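Local coordinates for protein CRISPR-associated endonuclease Cas9 (Campylobacter jejuni subsp. jejuni serotype O:2, PDB 5X2H) that uses a guide RNA to recognise matching foreign DNA and cuts its two strands with separate RuvC-like and HNH nuclease domains, at residues A[103-106]-A[107-111]; A[418-421]-A[422-426]. One frame throughout, in Å; residues are numbered along the deposited sequence.

In the fold
Both contacts sit at the start of a short helix and bring its first turn against nucleic acid, away from the annotated nuclease residues. Contacts 1 and 2 lie on opposite sides of the chain's centre, their centres about 74 Å apart. The nearest atoms of contacts 1 and 2 are about 57 Å apart, and they share no element: contact 1 opens helix 107-113, contact 2 helix 420-427. Each is partly buried, its aromatic ring covered and its acidic residues nearer solvent. Contact 1 caps its helix with a serine hydroxyl and meets the guide RNA. In contact 2 the N-cap is a lysine, whose backbone N-H is bound by a glutamate three residues on; a salt bridge and a sulfur-aromatic contact are added, and both RNA and DNA are touched.

Contact 1: A[103-106]-A[107-111]; sequences SLIS and PYELR. With nucleotides of chain B.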
ATOM      1  N   SER A 103      20.255  41.905  -5.978  1.00 66.03           N
ATOM      2  CA  SER A 103      21.462  41.142  -6.267  1.00 64.48           C
ATOM      3  C   SER A 103      21.873  40.351  -5.034  1.00 63.02           C
ATOM      4  O   SER A 103      22.068  40.921  -3.956  1.00 65.78           O
ATOM      5  CB  SER A 103      22.587  42.075  -6.708  1.00 66.33           C
ATOM      6  OG  SER A 103      23.771  41.348  -6.975  1.00 66.76           O
ATOM      7  N   LEU A 104      22.007  39.039  -5.194  1.00 59.70           N
ATOM      8  CA  LEU A 104      22.096  38.119  -4.069  1.00 57.34           C
ATOM      9  C   LEU A 104      23.404  37.345  -4.129  1.00 63.73           C
ATOM     10  O   LEU A 104      23.658  36.622  -5.099  1.00 62.94           O
ATOM     11  CB  LEU A 104      20.906  37.157  -4.073  1.00 54.70           C
ATOM     12  CG  LEU A 104      20.421  36.636  -2.723  1.00 54.20           C
ATOM     13  CD1 LEU A 104      20.068  37.794  -1.804  1.00 54.50           C
ATOM     14  CD2 LEU A 104      19.223  35.725  -2.925  1.00 50.88           C
ATOM     15  N   ILE A 105      24.228  37.499  -3.092  1.00 59.36           N
ATOM     16  CA  ILE A 105      25.354  36.597  -2.891  1.00 67.16           C
ATOM     17  C   ILE A 105      24.822  35.210  -2.559  1.00 64.39           C
ATOM     18  O   ILE A 105      23.872  35.060  -1.778  1.00 54.76           O
ATOM     19  CB  ILE A 105      26.271  37.121  -1.772  1.00 60.55           C
ATOM     20  CG1 ILE A 105      26.720  38.555  -2.063  1.00 69.72           C
ATOM     21  CG2 ILE A 105      27.472  36.204  -1.592  1.00 60.91           C
ATOM     22  CD1 ILE A 105      27.572  38.693  -3.305  1.00 64.81           C
ATOM     23  N   SER A 106      25.430  34.185  -3.151  1.00 63.26           N
ATOM     24  CA  SER A 106      24.963  32.825  -2.947  1.00 58.42           C
ATOM     25  C   SER A 106      25.258  32.361  -1.521  1.00 57.20           C
ATOM     26  O   SER A 106      26.203  32.837  -0.886  1.00 56.95           O
ATOM     27  CB  SER A 106      25.633  31.877  -3.936  1.00 57.00           C
ATOM     28  OG  SER A 106      27.000  31.694  -3.608  1.00 59.22           O
ATOM     29  N   PRO A 107      24.462  31.424  -0.994  1.00 54.94           N
ATOM     30  CA  PRO A 107      24.777  30.869   0.331  1.00 53.24           C
ATOM     31  C   PRO A 107      26.083  30.098   0.354  1.00 55.11           C
ATOM     32  O   PRO A 107      26.702  29.975   1.417  1.00 57.68           O
ATOM     33  CB  PRO A 107      23.579  29.954   0.628  1.00 52.64           C
ATOM     34  CG  PRO A 107      22.506  30.376  -0.324  1.00 51.96           C
ATOM     35  CD  PRO A 107      23.218  30.862  -1.546  1.00 51.62           C
ATOM     36  N   TYR A 108      26.519  29.566  -0.791  1.00 55.81           N
ATOM     37  CA  TYR A 108      27.794  28.857  -0.833  1.00 58.61           C
ATOM     38  C   TYR A 108      28.960  29.809  -0.603  1.00 62.70           C
ATOM     39  O   TYR A 108      29.944  29.442   0.048  1.00 66.39           O
ATOM     40  CB  TYR A 108      27.943  28.126  -2.165  1.00 55.13           C
ATOM     41  CG  TYR A 108      26.842  27.123  -2.413  1.00 52.15           C
ATOM     42  CD1 TYR A 108      26.859  25.881  -1.793  1.00 49.21           C
ATOM     43  CD2 TYR A 108      25.782  27.420  -3.258  1.00 52.00           C
ATOM     44  CE1 TYR A 108      25.849  24.961  -2.007  1.00 47.14           C
ATOM     45  CE2 TYR A 108      24.767  26.505  -3.479  1.00 50.90           C
ATOM     46  CZ  TYR A 108      24.807  25.278  -2.854  1.00 50.32           C
ATOM     47  OH  TYR A 108      23.796  24.368  -3.077  1.00 48.70           O
ATOM     48  N   GLU A 109      28.868  31.035  -1.121  1.00 64.71           N
ATOM     49  CA  GLU A 109      29.905  32.020  -0.838  1.00 68.07           C
ATOM     50  C   GLU A 109      29.785  32.546   0.585  1.00 69.24           C
ATOM     51  O   GLU A 109      30.799  32.771   1.258  1.00 71.34           O
ATOM     52  CB  GLU A 109      29.839  33.172  -1.841  1.00 70.46           C
ATOM     53  CG  GLU A 109      30.871  34.261  -1.571  1.00 75.34           C
ATOM     54  CD  GLU A 109      31.058  35.207  -2.739  1.00 77.57           C
ATOM     55  OE1 GLU A 109      30.200  35.214  -3.645  1.00 76.13           O
ATOM     56  OE2 GLU A 109      32.069  35.940  -2.750  1.00 80.82           O
ATOM     57  N   LEU A 110      28.554  32.749   1.061  1.00 67.17           N
ATOM     58  CA  LEU A 110      28.360  33.194   2.437  1.00 66.78           C
ATOM     59  C   LEU A 110      28.898  32.169   3.425  1.00 63.31           C
ATOM     60  O   LEU A 110      29.477  32.534   4.456  1.00 62.95           O
ATOM     61  CB  LEU A 110      26.879  33.465   2.700  1.00 65.80           C
ATOM     62  CG  LEU A 110      26.246  34.662   1.990  1.00 67.80           C
ATOM     63  CD1 LEU A 110      24.814  34.841   2.460  1.00 66.36           C
ATOM     64  CD2 LEU A 110      27.057  35.926   2.231  1.00 70.08           C
ATOM     65  N   ARG A 111      28.723  30.880   3.125  1.00 61.48           N
ATOM     66  CA  ARG A 111      29.212  29.832   4.013  1.00 60.14           C
ATOM     67  C   ARG A 111      30.730  29.708   3.978  1.00 64.88           C
ATOM     68  O   ARG A 111      31.315  29.184   4.932  1.00 67.73           O
ATOM     69  CB  ARG A 111      28.558  28.495   3.658  1.00 54.52           C
ATOM     70  CG  ARG A 111      27.119  28.377   4.142  1.00 52.10           C
ATOM     71  CD  ARG A 111      26.335  27.333   3.362  1.00 50.50           C
ATOM     72  NE  ARG A 111      26.866  25.985   3.538  1.00 51.12           N
ATOM     73  CZ  ARG A 111      26.377  24.908   2.931  1.00 51.17           C
ATOM     74  NH1 ARG A 111      25.343  25.022   2.106  1.00 46.52           N
ATOM     75  NH2 ARG A 111      26.921  23.718   3.147  1.00 51.49           N
TER
ATOM     76  P     A B  44      21.037  26.380  -4.482  1.00 45.82           P
ATOM     77  OP1   A B  44      21.556  25.613  -3.324  1.00 47.91           O
ATOM     78  OP2   A B  44      20.194  25.688  -5.489  1.00 46.71           O
ATOM     79  O5'   A B  44      20.202  27.615  -3.924  1.00 47.02           O
ATOM     80  C5'   A B  44      20.803  28.569  -3.060  1.00 46.48           C
ATOM     81  C4'   A B  44      19.938  29.795  -2.911  1.00 49.15           C
ATOM     82  O4'   A B  44      19.744  30.431  -4.201  1.00 47.04           O
ATOM     83  C3'   A B  44      18.530  29.545  -2.402  1.00 47.48           C
ATOM     84  O3'   A B  44      18.491  29.423  -0.994  1.00 49.06           O
ATOM     85  C2'   A B  44      17.757  30.748  -2.930  1.00 51.14           C
ATOM     86  O2'   A B  44      17.952  31.877  -2.092  1.00 53.71           O
ATOM     87  C1'   A B  44      18.457  31.008  -4.265  1.00 52.27           C
ATOM     88  N9    A B  44      17.732  30.433  -5.417  1.00 49.93           N
ATOM     89  C8    A B  44      18.014  29.278  -6.105  1.00 49.89           C
ATOM     90  N7    A B  44      17.191  29.036  -7.099  1.00 49.05           N
ATOM     91  C5    A B  44      16.309  30.109  -7.069  1.00 51.46           C
ATOM     92  C6    A B  44      15.201  30.450  -7.869  1.00 52.20           C
ATOM     93  N6    A B  44      14.769  29.716  -8.898  1.00 53.14           N
ATOM     94  N1    A B  44      14.536  31.588  -7.572  1.00 52.07           N
ATOM     95  C2    A B  44      14.966  32.329  -6.544  1.00 54.61           C
ATOM     96  N3    A B  44      15.993  32.117  -5.723  1.00 54.54           N
ATOM     97  C4    A B  44      16.633  30.977  -6.041  1.00 51.58           C
ATOM     98  P     G B  27      16.409  40.267 -11.071  1.00 69.72           P
ATOM     99  OP1   G B  27      16.621  41.736 -11.019  1.00 71.72           O
ATOM    100  OP2   G B  27      16.025  39.640 -12.364  1.00 68.28           O
ATOM    101  O5'   G B  27      17.729  39.549 -10.542  1.00 67.46           O
ATOM    102  C5'   G B  27      18.256  39.867  -9.264  1.00 69.97           C
ATOM    103  C4'   G B  27      19.223  38.815  -8.775  1.00 67.99           C
ATOM    104  O4'   G B  27      18.562  37.525  -8.703  1.00 62.07           O
ATOM    105  C3'   G B  27      20.439  38.558  -9.652  1.00 66.21           C
ATOM    106  O3'   G B  27      21.465  39.518  -9.459  1.00 71.08           O
ATOM    107  C2'   G B  27      20.842  37.147  -9.248  1.00 65.82           C
ATOM    108  O2'   G B  27      21.530  37.157  -8.005  1.00 66.83           O
ATOM    109  C1'   G B  27      19.477  36.498  -9.030  1.00 62.15           C
ATOM    110  N9    G B  27      18.991  35.797 -10.234  1.00 60.58           N
ATOM    111  C8    G B  27      17.928  36.144 -11.031  1.00 60.64           C
ATOM    112  N7    G B  27      17.744  35.309 -12.020  1.00 58.92           N
ATOM    113  C5    G B  27      18.742  34.356 -11.872  1.00 56.31           C
ATOM    114  C6    G B  27      19.053  33.200 -12.642  1.00 52.94           C
ATOM    115  O6    G B  27      18.496  32.759 -13.652  1.00 51.36           O
ATOM    116  N1    G B  27      20.150  32.523 -12.126  1.00 55.02           N
ATOM    117  C2    G B  27      20.855  32.901 -11.013  1.00 56.97           C
ATOM    118  N2    G B  27      21.883  32.114 -10.672  1.00 57.17           N
ATOM    119  N3    G B  27      20.579  33.970 -10.288  1.00 59.41           N
ATOM    120  C4    G B  27      19.519  34.647 -10.771  1.00 58.72           C
ATOM    121  P     U B  43      23.046  24.554  -9.439  1.00 47.50           P
ATOM    122  OP1   U B  43      23.716  23.560  -8.565  1.00 48.70           O
ATOM    123  OP2   U B  43      21.755  24.216 -10.083  1.00 48.70           O
ATOM    124  O5'   U B  43      22.816  25.882  -8.596  1.00 47.62           O
ATOM    125  C5'   U B  43      23.900  26.517  -7.938  1.00 51.50           C
ATOM    126  C4'   U B  43      23.456  27.781  -7.255  1.00 50.91           C
ATOM    127  O4'   U B  43      23.193  28.819  -8.240  1.00 49.92           O
ATOM    128  C3'   U B  43      22.156  27.694  -6.472  1.00 47.36           C
ATOM    129  O3'   U B  43      22.300  27.064  -5.210  1.00 50.28           O
ATOM    130  C2'   U B  43      21.737  29.153  -6.395  1.00 50.23           C
ATOM    131  O2'   U B  43      22.524  29.846  -5.435  1.00 55.36           O
ATOM    132  C1'   U B  43      22.140  29.648  -7.785  1.00 52.09           C
ATOM    133  N1    U B  43      21.014  29.565  -8.743  1.00 50.58           N
ATOM    134  C2    U B  43      20.044  30.545  -8.659  1.00 51.89           C
ATOM    135  O2    U B  43      20.088  31.455  -7.846  1.00 52.53           O
ATOM    136  N3    U B  43      19.021  30.425  -9.564  1.00 51.46           N
ATOM    137  C4    U B  43      18.869  29.443 -10.521  1.00 50.57           C
ATOM    138  O4    U B  43      17.888  29.474 -11.267  1.00 49.30           O
ATOM    139  C5    U B  43      19.912  28.463 -10.539  1.00 49.24           C
ATOM    140  C6    U B  43      20.922  28.555  -9.669  1.00 46.51           C
TER
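The carbonyl oxygen of Ser106 accepts from Leu110 N at 3.1 Å, closing the first turn of helix 107-113. Ser106 is the N-cap of this helix. With OG set between the backbone N and the carbonyl carbon (chi1 71°), its hydroxyl reaches forward to accept from Glu109 N at 3.2 Å, with an N-H...O angle of 157°. The same N-H makes only a weak bond to Ser106 O. Serine suits the place because its short side chain can stand in for the carbonyl missing ahead of a helix, while Pro107, which has no N-H to satisfy, fits naturally into the first turn. One residue before the cap, the CG2 branch of Ile105 touches Leu110 CD2 at 3.9 Å and lies across the extended side chain of Glu109. Leu110 in turn packs on Arg126 and Val127 of helix 121-133. Just after the cap, two side chains meet the RNA: Pro107 brings its ring up to the ribose of A44 of chain B, and Tyr108, whose ring meets His130 edge-to-face, extends to the backbone between U43 and A44 of chain B. O3' of U43 of chain B lies in the ring plane at its edge, 3.1 Å from Tyr108 CE2, and Tyr108 OH donates to OP1 of A44 of chain B at 2.6 Å.

Contact 2: A[418-421]-A[422-426]; sequences KKYD and EACNE. With nucleotides of chain C; nucleotides of chain B.
Tyr420 and Cys424 meet because their first torsions converge: the ring leaves anti to the backbone N (chi1 168°), while SG of Cys424 stands beside its own backbone N (chi1 -66°). The sulfur therefore sits over one face of the ring, 3.8 Å from its centroid, in a sulfur-aromatic contact. The opposite face receives the sugar of A4 of chain B, with A4 O4' 3.1 Å from Tyr420 CE2. At the ring edge, Tyr420 OH and A3 O2' of chain B share a hydrogen bond of 2.9 Å. A tyrosine suits this place, offering two faces for packing and a hydroxyl for a ribose. Lys419 is the N-cap of helix 420-427, and the extended side chain of Glu422 reaches back so that OE2 accepts from Lys419 N at 2.8 Å, using its anti lone pair. Lys419 O accepts from Ala423 N; the small methyl of Ala423 rests on Val410 and Leu413 of helix 404-415. Bent at chi3 (-80°), the Lys419 side chain carries NZ to a 3.1 Å hydrogen bond with OP1 of DC27 of chain C. Farther out, the extended Lys418 crosses Glu426 at about a right angle, and its NZ forms a salt bridge with Glu426 OE1 at 2.8 Å. The two lysines thus play different parts: Lys418 pairs within the protein, whereas Lys419 binds a DNA phosphate, its charge probably partly offset by the Glu422 carboxylate, close by but beyond salt-bridge distance.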
ATOM      1  N   LYS A 418       8.910 -31.278  29.905  1.00 63.86           N
ATOM      2  CA  LYS A 418       7.789 -31.684  29.072  1.00 65.25           C
ATOM      3  C   LYS A 418       7.810 -30.940  27.743  1.00 65.25           C
ATOM      4  O   LYS A 418       8.167 -29.760  27.679  1.00 68.24           O
ATOM      5  CB  LYS A 418       6.466 -31.437  29.799  1.00 65.58           C
ATOM      6  CG  LYS A 418       6.226 -32.403  30.949  1.00 68.59           C
ATOM      7  CD  LYS A 418       5.079 -31.964  31.845  1.00 68.71           C
ATOM      8  CE  LYS A 418       4.845 -32.981  32.954  1.00 71.11           C
ATOM      9  NZ  LYS A 418       3.884 -32.493  33.981  1.00 71.48           N
ATOM     10  N   LYS A 419       7.430 -31.646  26.681  1.00 62.61           N
ATOM     11  CA  LYS A 419       7.379 -31.047  25.358  1.00 60.57           C
ATOM     12  C   LYS A 419       6.254 -30.017  25.279  1.00 58.97           C
ATOM     13  O   LYS A 419       5.401 -29.909  26.166  1.00 59.95           O
ATOM     14  CB  LYS A 419       7.190 -32.125  24.291  1.00 60.08           C
ATOM     15  CG  LYS A 419       8.443 -32.936  24.004  1.00 64.01           C
ATOM     16  CD  LYS A 419       8.125 -34.193  23.209  1.00 65.12           C
ATOM     17  CE  LYS A 419       7.577 -35.288  24.110  1.00 65.97           C
ATOM     18  NZ  LYS A 419       7.162 -36.496  23.348  1.00 68.11           N
ATOM     19  N   TYR A 420       6.262 -29.252  24.187  1.00 58.95           N
ATOM     20  CA  TYR A 420       5.268 -28.200  24.008  1.00 57.97           C
ATOM     21  C   TYR A 420       3.857 -28.774  23.927  1.00 56.82           C
ATOM     22  O   TYR A 420       2.926 -28.231  24.533  1.00 49.44           O
ATOM     23  CB  TYR A 420       5.597 -27.387  22.758  1.00 50.25           C
ATOM     24  CG  TYR A 420       4.499 -26.452  22.311  1.00 48.69           C
ATOM     25  CD1 TYR A 420       4.281 -25.245  22.957  1.00 48.63           C
ATOM     26  CD2 TYR A 420       3.691 -26.770  21.226  1.00 48.17           C
ATOM     27  CE1 TYR A 420       3.282 -24.383  22.543  1.00 48.67           C
ATOM     28  CE2 TYR A 420       2.693 -25.915  20.804  1.00 47.21           C
ATOM     29  CZ  TYR A 420       2.493 -24.724  21.466  1.00 48.70           C
ATOM     30  OH  TYR A 420       1.499 -23.869  21.050  1.00 50.83           O
ATOM     31  N   ASP A 421       3.680 -29.872  23.189  1.00 54.92           N
ATOM     32  CA  ASP A 421       2.346 -30.450  23.059  1.00 54.24           C
ATOM     33  C   ASP A 421       1.882 -31.070  24.370  1.00 54.15           C
ATOM     34  O   ASP A 421       0.699 -30.978  24.719  1.00 52.63           O
ATOM     35  CB  ASP A 421       2.315 -31.485  21.931  1.00 53.98           C
ATOM     36  CG  ASP A 421       2.994 -32.787  22.311  1.00 58.94           C
ATOM     37  OD1 ASP A 421       4.207 -32.768  22.603  1.00 62.62           O
ATOM     38  OD2 ASP A 421       2.308 -33.831  22.331  1.00 61.08           O
ATOM     39  N   GLU A 422       2.797 -31.698  25.114  1.00 55.47           N
ATOM     40  CA  GLU A 422       2.424 -32.286  26.397  1.00 58.04           C
ATOM     41  C   GLU A 422       1.994 -31.211  27.385  1.00 58.06           C
ATOM     42  O   GLU A 422       1.053 -31.412  28.161  1.00 56.36           O
ATOM     43  CB  GLU A 422       3.586 -33.095  26.969  1.00 63.27           C
ATOM     44  CG  GLU A 422       4.126 -34.168  26.046  1.00 67.13           C
ATOM     45  CD  GLU A 422       5.326 -34.880  26.639  1.00 71.86           C
ATOM     46  OE1 GLU A 422       5.243 -36.106  26.870  1.00 73.11           O
ATOM     47  OE2 GLU A 422       6.351 -34.210  26.885  1.00 72.85           O
ATOM     48  N   ALA A 423       2.676 -30.064  27.371  1.00 57.16           N
ATOM     49  CA  ALA A 423       2.284 -28.968  28.248  1.00 56.71           C
ATOM     50  C   ALA A 423       0.910 -28.431  27.872  1.00 56.62           C
ATOM     51  O   ALA A 423       0.088 -28.142  28.750  1.00 58.02           O
ATOM     52  CB  ALA A 423       3.331 -27.855  28.197  1.00 56.18           C
ATOM     53  N   CYS A 424       0.640 -28.301  26.572  1.00 55.02           N
ATOM     54  CA  CYS A 424      -0.654 -27.789  26.137  1.00 53.92           C
ATOM     55  C   CYS A 424      -1.777 -28.765  26.468  1.00 52.88           C
ATOM     56  O   CYS A 424      -2.878 -28.348  26.847  1.00 47.80           O
ATOM     57  CB  CYS A 424      -0.621 -27.484  24.639  1.00 49.10           C
ATOM     58  SG  CYS A 424       0.498 -26.132  24.169  1.00 49.18           S
ATOM     59  N   ASN A 425      -1.523 -30.067  26.337  1.00 52.34           N
ATOM     60  CA  ASN A 425      -2.561 -31.042  26.652  1.00 56.14           C
ATOM     61  C   ASN A 425      -2.828 -31.101  28.152  1.00 58.01           C
ATOM     62  O   ASN A 425      -3.979 -31.254  28.577  1.00 58.47           O
ATOM     63  CB  ASN A 425      -2.176 -32.420  26.118  1.00 61.49           C
ATOM     64  CG  ASN A 425      -3.323 -33.415  26.199  1.00 69.88           C
ATOM     65  OD1 ASN A 425      -3.303 -34.343  27.008  1.00 72.13           O
ATOM     66  ND2 ASN A 425      -4.337 -33.214  25.364  1.00 71.81           N
ATOM     67  N   GLU A 426      -1.780 -30.978  28.971  1.00 58.34           N
ATOM     68  CA  GLU A 426      -1.972 -30.991  30.417  1.00 62.50           C
ATOM     69  C   GLU A 426      -2.711 -29.745  30.890  1.00 65.57           C
ATOM     70  O   GLU A 426      -3.499 -29.806  31.842  1.00 68.28           O
ATOM     71  CB  GLU A 426      -0.625 -31.122  31.127  1.00 63.55           C
ATOM     72  CG  GLU A 426      -0.704 -30.963  32.636  1.00 67.26           C
ATOM     73  CD  GLU A 426       0.585 -31.341  33.332  1.00 71.82           C
ATOM     74  OE1 GLU A 426       1.437 -31.992  32.691  1.00 72.94           O
ATOM     75  OE2 GLU A 426       0.745 -30.989  34.519  1.00 75.33           O
TER
ATOM     76  P    DC C  27       8.384 -36.257  19.786  1.00 70.94           P
ATOM     77  OP1  DC C  27       8.751 -37.245  20.828  1.00 73.39           O
ATOM     78  OP2  DC C  27       8.435 -36.633  18.354  1.00 70.74           O
ATOM     79  O5'  DC C  27       6.916 -35.709  20.093  1.00 68.47           O
ATOM     80  C5'  DC C  27       5.910 -35.785  19.099  1.00 64.79           C
ATOM     81  C4'  DC C  27       4.777 -34.833  19.422  1.00 61.10           C
ATOM     82  O4'  DC C  27       5.099 -33.515  18.911  1.00 60.42           O
ATOM     83  C3'  DC C  27       3.444 -35.190  18.789  1.00 61.25           C
ATOM     84  O3'  DC C  27       2.727 -36.070  19.644  1.00 62.45           O
ATOM     85  C2'  DC C  27       2.769 -33.830  18.690  1.00 58.15           C
ATOM     86  C1'  DC C  27       3.949 -32.927  18.331  1.00 60.66           C
ATOM     87  N1   DC C  27       4.173 -32.794  16.858  1.00 62.55           N
ATOM     88  C2   DC C  27       3.304 -32.007  16.092  1.00 62.04           C
ATOM     89  O2   DC C  27       2.364 -31.425  16.648  1.00 60.52           O
ATOM     90  N3   DC C  27       3.519 -31.901  14.757  1.00 62.12           N
ATOM     91  C4   DC C  27       4.544 -32.543  14.192  1.00 62.50           C
ATOM     92  N4   DC C  27       4.716 -32.407  12.873  1.00 62.21           N
ATOM     93  C5   DC C  27       5.438 -33.350  14.954  1.00 63.07           C
ATOM     94  C6   DC C  27       5.219 -33.445  16.269  1.00 63.49           C
TER
ATOM     95  P     A B   4       1.086 -21.438  16.126  1.00 47.06           P
ATOM     96  OP1   A B   4       0.775 -20.067  16.595  1.00 45.09           O
ATOM     97  OP2   A B   4       1.273 -21.704  14.676  1.00 51.44           O
ATOM     98  O5'   A B   4       2.394 -21.944  16.885  1.00 48.98           O
ATOM     99  C5'   A B   4       2.462 -21.914  18.301  1.00 48.39           C
ATOM    100  C4'   A B   4       3.717 -22.563  18.828  1.00 47.15           C
ATOM    101  O4'   A B   4       3.724 -23.990  18.547  1.00 48.06           O
ATOM    102  C3'   A B   4       5.030 -22.089  18.238  1.00 46.00           C
ATOM    103  O3'   A B   4       5.437 -20.813  18.691  1.00 47.24           O
ATOM    104  C2'   A B   4       5.966 -23.224  18.624  1.00 48.24           C
ATOM    105  O2'   A B   4       6.274 -23.168  20.009  1.00 49.45           O
ATOM    106  C1'   A B   4       5.061 -24.431  18.380  1.00 48.51           C
ATOM    107  N9    A B   4       5.239 -24.926  17.004  1.00 50.64           N
ATOM    108  C8    A B   4       4.463 -24.697  15.895  1.00 50.92           C
ATOM    109  N7    A B   4       4.927 -25.258  14.802  1.00 51.62           N
ATOM    110  C5    A B   4       6.097 -25.881  15.216  1.00 52.04           C
ATOM    111  C6    A B   4       7.060 -26.646  14.535  1.00 52.32           C
ATOM    112  N6    A B   4       6.995 -26.932  13.233  1.00 49.07           N
ATOM    113  N1    A B   4       8.106 -27.122  15.248  1.00 56.78           N
ATOM    114  C2    A B   4       8.171 -26.839  16.556  1.00 57.92           C
ATOM    115  N3    A B   4       7.330 -26.130  17.308  1.00 55.29           N
ATOM    116  C4    A B   4       6.303 -25.677  16.569  1.00 52.89           C
ATOM    117  P     A B   3      -2.137 -23.617  12.351  1.00 53.30           P
ATOM    118  OP1   A B   3      -2.780 -22.293  12.528  1.00 53.14           O
ATOM    119  OP2   A B   3      -1.070 -23.776  11.332  1.00 53.72           O
ATOM    120  O5'   A B   3      -1.544 -24.104  13.752  1.00 53.66           O
ATOM    121  C5'   A B   3      -2.305 -24.003  14.946  1.00 51.66           C
ATOM    122  C4'   A B   3      -1.491 -24.358  16.169  1.00 51.32           C
ATOM    123  O4'   A B   3      -1.253 -25.790  16.218  1.00 54.07           O
ATOM    124  C3'   A B   3      -0.096 -23.761  16.252  1.00 49.24           C
ATOM    125  O3'   A B   3      -0.076 -22.408  16.661  1.00 47.90           O
ATOM    126  C2'   A B   3       0.600 -24.703  17.222  1.00 49.83           C
ATOM    127  O2'   A B   3       0.191 -24.446  18.557  1.00 47.80           O
ATOM    128  C1'   A B   3       0.020 -26.044  16.783  1.00 52.95           C
ATOM    129  N9    A B   3       0.877 -26.661  15.756  1.00 55.84           N
ATOM    130  C8    A B   3       0.710 -26.659  14.394  1.00 56.16           C
ATOM    131  N7    A B   3       1.664 -27.282  13.746  1.00 57.10           N
ATOM    132  C5    A B   3       2.523 -27.707  14.749  1.00 57.10           C
ATOM    133  C6    A B   3       3.730 -28.424  14.719  1.00 58.39           C
ATOM    134  N6    A B   3       4.298 -28.856  13.592  1.00 61.64           N
ATOM    135  N1    A B   3       4.338 -28.688  15.899  1.00 54.67           N
ATOM    136  C2    A B   3       3.764 -28.254  17.028  1.00 51.66           C
ATOM    137  N3    A B   3       2.633 -27.567  17.183  1.00 53.03           N
ATOM    138  C4    A B   3       2.055 -27.326  15.993  1.00 56.06           C
TER